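Local coordinates for protein DNA annealing helicase and endonuclease ZRANB3 (Homo sapiens, PDB 5MKW) that anneals DNA strands as an ATP-dependent helicase and cuts DNA with its C-terminal HNH endonuclease domain, safeguarding genome stability at stalled or collapsed replication forks, at residues Gln73-Lys78 with Gln93-Val98. Numbering follows the deposited sequence. Where two conformers were deposited one is given.
With ZN (zinc ion), chain C.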
ATOM      1  N   GLN A  73      -2.877   0.636  -1.323  1.00 16.52           N
ATOM      2  CA  GLN A  73      -2.792   2.089  -1.315  1.00 19.03           C
ATOM      3  C   GLN A  73      -2.668   2.553  -2.778  1.00 19.69           C
ATOM      4  O   GLN A  73      -2.088   1.833  -3.591  1.00 19.39           O
ATOM      5  CB  GLN A  73      -1.507   2.526  -0.588  1.00 19.02           C
ATOM      6  CG  GLN A  73      -1.508   2.307   0.910  1.00 20.56           C
ATOM      7  CD  GLN A  73      -2.494   3.245   1.596  1.00 24.09           C
ATOM      8  OE1 GLN A  73      -2.635   4.401   1.175  1.00 27.08           O
ATOM      9  NE2 GLN A  73      -3.323   2.708   2.487  1.00 25.10           N
ATOM     10  N   VAL A  74      -3.180   3.757  -3.085  1.00 20.83           N
ATOM     11  CA  VAL A  74      -2.877   4.439  -4.341  0.50 22.04           C
ATOM     12  C   VAL A  74      -1.559   5.186  -4.229  1.00 22.33           C
ATOM     13  O   VAL A  74      -1.294   5.842  -3.208  1.00 21.39           O
ATOM     14  CB  VAL A  74      -3.987   5.449  -4.682  0.50 24.53           C
ATOM     15  CG1 VAL A  74      -3.645   6.243  -5.930  0.50 25.73           C
ATOM     16  CG2 VAL A  74      -5.292   4.708  -4.870  0.50 25.40           C
ATOM     17  N   ASP A  75      -0.736   5.121  -5.266  1.00 22.97           N
ATOM     18  CA  ASP A  75       0.517   5.858  -5.247  1.00 26.00           C
ATOM     19  C   ASP A  75       0.866   6.282  -6.664  1.00 26.19           C
ATOM     20  O   ASP A  75       0.146   5.963  -7.623  1.00 23.28           O
ATOM     21  CB  ASP A  75       1.624   4.976  -4.641  1.00 28.01           C
ATOM     22  CG  ASP A  75       2.776   5.780  -4.003  1.00 36.82           C
ATOM     23  OD1 ASP A  75       2.984   6.981  -4.349  1.00 36.48           O
ATOM     24  OD2 ASP A  75       3.531   5.154  -3.231  1.00 39.54           O
ATOM     25  N   HIS A  76       1.959   7.019  -6.804  1.00 25.25           N
ATOM     26  CA  HIS A  76       2.368   7.540  -8.109  1.00 26.46           C
ATOM     27  C   HIS A  76       2.960   6.456  -8.988  1.00 26.67           C
ATOM     28  O   HIS A  76       3.699   5.588  -8.510  1.00 27.07           O
ATOM     29  CB  HIS A  76       3.431   8.630  -7.952  1.00 29.82           C
ATOM     30  CG  HIS A  76       2.955   9.814  -7.194  1.00 33.20           C
ATOM     31  ND1 HIS A  76       3.415  10.122  -5.939  1.00 36.98           N
ATOM     32  CD2 HIS A  76       2.027  10.746  -7.499  1.00 37.36           C
ATOM     33  CE1 HIS A  76       2.826  11.227  -5.517  1.00 36.92           C
ATOM     34  NE2 HIS A  76       1.970  11.618  -6.440  1.00 39.99           N
ATOM     35  N   ILE A  77       2.732   6.563 -10.295  1.00 26.63           N
ATOM     36  CA  ILE A  77       3.444   5.716 -11.234  1.00 29.99           C
ATOM     37  C   ILE A  77       4.845   6.274 -11.475  1.00 32.50           C
ATOM     38  O   ILE A  77       5.818   5.523 -11.409  1.00 33.28           O
ATOM     39  CB  ILE A  77       2.735   5.600 -12.582  1.00 32.51           C
ATOM     40  CG1 ILE A  77       1.356   4.949 -12.424  1.00 30.73           C
ATOM     41  CG2 ILE A  77       3.621   4.826 -13.561  1.00 35.06           C
ATOM     42  CD1 ILE A  77       0.457   5.164 -13.624  1.00 30.75           C
ATOM     43  N   LYS A  78       4.930   7.590 -11.708  1.00 31.03           N
ATOM     44  CA  LYS A  78       6.209   8.304 -11.843  1.00 38.76           C
ATOM     45  C   LYS A  78       6.368   9.268 -10.668  1.00 38.98           C
ATOM     46  O   LYS A  78       5.729  10.358 -10.627  1.00 32.74           O
ATOM     47  CB  LYS A  78       6.261   9.101 -13.147  1.00 39.49           C
ATOM     48  CG  LYS A  78       5.796   8.301 -14.355  1.00 46.37           C
ATOM     49  CD  LYS A  78       6.247   8.917 -15.690  1.00 53.26           C
ATOM     50  CE  LYS A  78       5.313   8.542 -16.838  1.00 60.41           C
ATOM     51  NZ  LYS A  78       6.037   7.937 -17.997  1.00 64.32           N
ATOM     52  N   GLN A  93      -1.561   4.510  -9.399  1.00 20.56           N
ATOM     53  CA  GLN A  93      -1.595   3.075  -9.476  1.00 19.24           C
ATOM     54  C   GLN A  93      -1.864   2.517  -8.085  1.00 21.71           C
ATOM     55  O   GLN A  93      -1.572   3.159  -7.078  1.00 18.62           O
ATOM     56  CB  GLN A  93      -0.298   2.520 -10.051  1.00 20.21           C
ATOM     57  CG  GLN A  93       0.886   2.571  -9.080  1.00 20.16           C
ATOM     58  CD  GLN A  93       2.195   2.112  -9.643  1.00 20.14           C
ATOM     59  OE1 GLN A  93       3.295   2.573  -9.218  1.00 22.54           O
ATOM     60  NE2 GLN A  93       2.106   1.375 -10.696  1.00 19.89           N
ATOM     61  N   THR A  94      -2.390   1.298  -8.081  1.00 20.04           N
ATOM     62  CA  THR A  94      -2.577   0.494  -6.911  1.00 18.89           C
ATOM     63  C   THR A  94      -1.290  -0.219  -6.587  1.00 17.57           C
ATOM     64  O   THR A  94      -0.660  -0.858  -7.454  1.00 17.98           O
ATOM     65  CB  THR A  94      -3.688  -0.562  -7.193  1.00 19.15           C
ATOM     66  OG1 THR A  94      -4.905   0.106  -7.573  1.00 18.30           O
ATOM     67  CG2 THR A  94      -3.936  -1.386  -5.967  1.00 18.93           C
ATOM     68  N   LEU A  95      -0.902  -0.105  -5.326  1.00 17.12           N
ATOM     69  CA  LEU A  95       0.192  -0.892  -4.757  1.00 19.20           C
ATOM     70  C   LEU A  95      -0.339  -1.648  -3.548  1.00 18.39           C
ATOM     71  O   LEU A  95      -1.072  -1.076  -2.718  1.00 18.90           O
ATOM     72  CB  LEU A  95       1.344   0.021  -4.279  1.00 20.48           C
ATOM     73  CG  LEU A  95       2.111   0.892  -5.274  1.00 22.88           C
ATOM     74  CD1 LEU A  95       3.248   1.626  -4.572  1.00 25.39           C
ATOM     75  CD2 LEU A  95       2.665   0.077  -6.426  1.00 24.34           C
ATOM     76  N   CYS A  96       0.078  -2.901  -3.374  1.00 18.35           N
ATOM     77  CA  CYS A  96      -0.129  -3.551  -2.112  1.00 18.84           C
ATOM     78  C   CYS A  96       0.701  -2.798  -1.041  1.00 18.24           C
ATOM     79  O   CYS A  96       1.622  -2.000  -1.343  1.00 17.55           O
ATOM     80  CB  CYS A  96       0.289  -5.040  -2.180  1.00 19.25           C
ATOM     81  SG  CYS A  96       2.058  -5.322  -2.220  1.00 19.63           S
ATOM     82  N   THR A  97       0.380  -3.042   0.221  1.00 17.86           N
ATOM     83  CA  THR A  97       1.033  -2.288   1.286  1.00 17.66           C
ATOM     84  C   THR A  97       2.502  -2.646   1.489  1.00 17.38           C
ATOM     85  O   THR A  97       3.254  -1.829   1.943  1.00 18.73           O
ATOM     86  CB  THR A  97       0.233  -2.360   2.587  1.00 18.37           C
ATOM     87  OG1 THR A  97      -0.271  -3.694   2.773  1.00 17.86           O
ATOM     88  CG2 THR A  97      -0.941  -1.352   2.490  1.00 19.19           C
ATOM     89  N   VAL A  98       2.918  -3.836   1.085  1.00 19.45           N
ATOM     90  CA  VAL A  98       4.308  -4.229   1.160  1.00 19.51           C
ATOM     91  C   VAL A  98       5.117  -3.463   0.091  1.00 20.06           C
ATOM     92  O   VAL A  98       6.131  -2.852   0.378  1.00 17.37           O
ATOM     93  CB  VAL A  98       4.472  -5.755   1.009  1.00 20.57           C
ATOM     94  CG1 VAL A  98       5.927  -6.137   0.750  1.00 22.37           C
ATOM     95  CG2 VAL A  98       3.953  -6.478   2.256  1.00 21.28           C
TER
HETATM   96 ZN    ZN C 201       2.841  -5.396  -4.440  1.00 21.72          ZN
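Gln73 and Leu95, like Asp75 and Gln93, form hydrogen-bonded pairs of the antiparallel two-stranded hairpin in the HNH nuclease domain; with helix 97-118, which follows directly, it makes the beta-beta-alpha core of the His-Me finger fold. Gln73 N donates to Leu95 O at 2.9 Å and Leu95 N returns the bond to Gln73 O almost straight (174°). In the next ring Asp75 N reaches Gln93 O at 2.8 Å, while the hydrogen bond from Gln93 N to Asp75 O is more bent (144°). Between the rings, Val74 and Thr94 turn their side chains to the opposite face, against helix 5-16. On the face carrying Gln73, Asp75, Gln93 and Leu95, helix 97-118 packs through His100 and Arg103. There the CD1 methyl of Leu95 lies 3.7 Å from CB of Asp75, whose OD1 takes the backbone N-H of His76 on the anti side, well out of the carboxylate plane. Gln93, its CG set between backbone N and carbonyl carbon (chi1 74°) and the rest extended, passes slantwise over Ile77, its CB 3.8 Å from Ile77 CG1. At the other end, CG of Gln73 touches Thr97 CG2 at 4.0 Å, and the Gln73 amide NE2 hydrogen-bonds to Gly69 O. Between Leu95 and Thr97, Cys96 N-caps the helix and joins Cys20, Cys23 and Cys99 in holding zinc, its SG 2.4 Å from the metal.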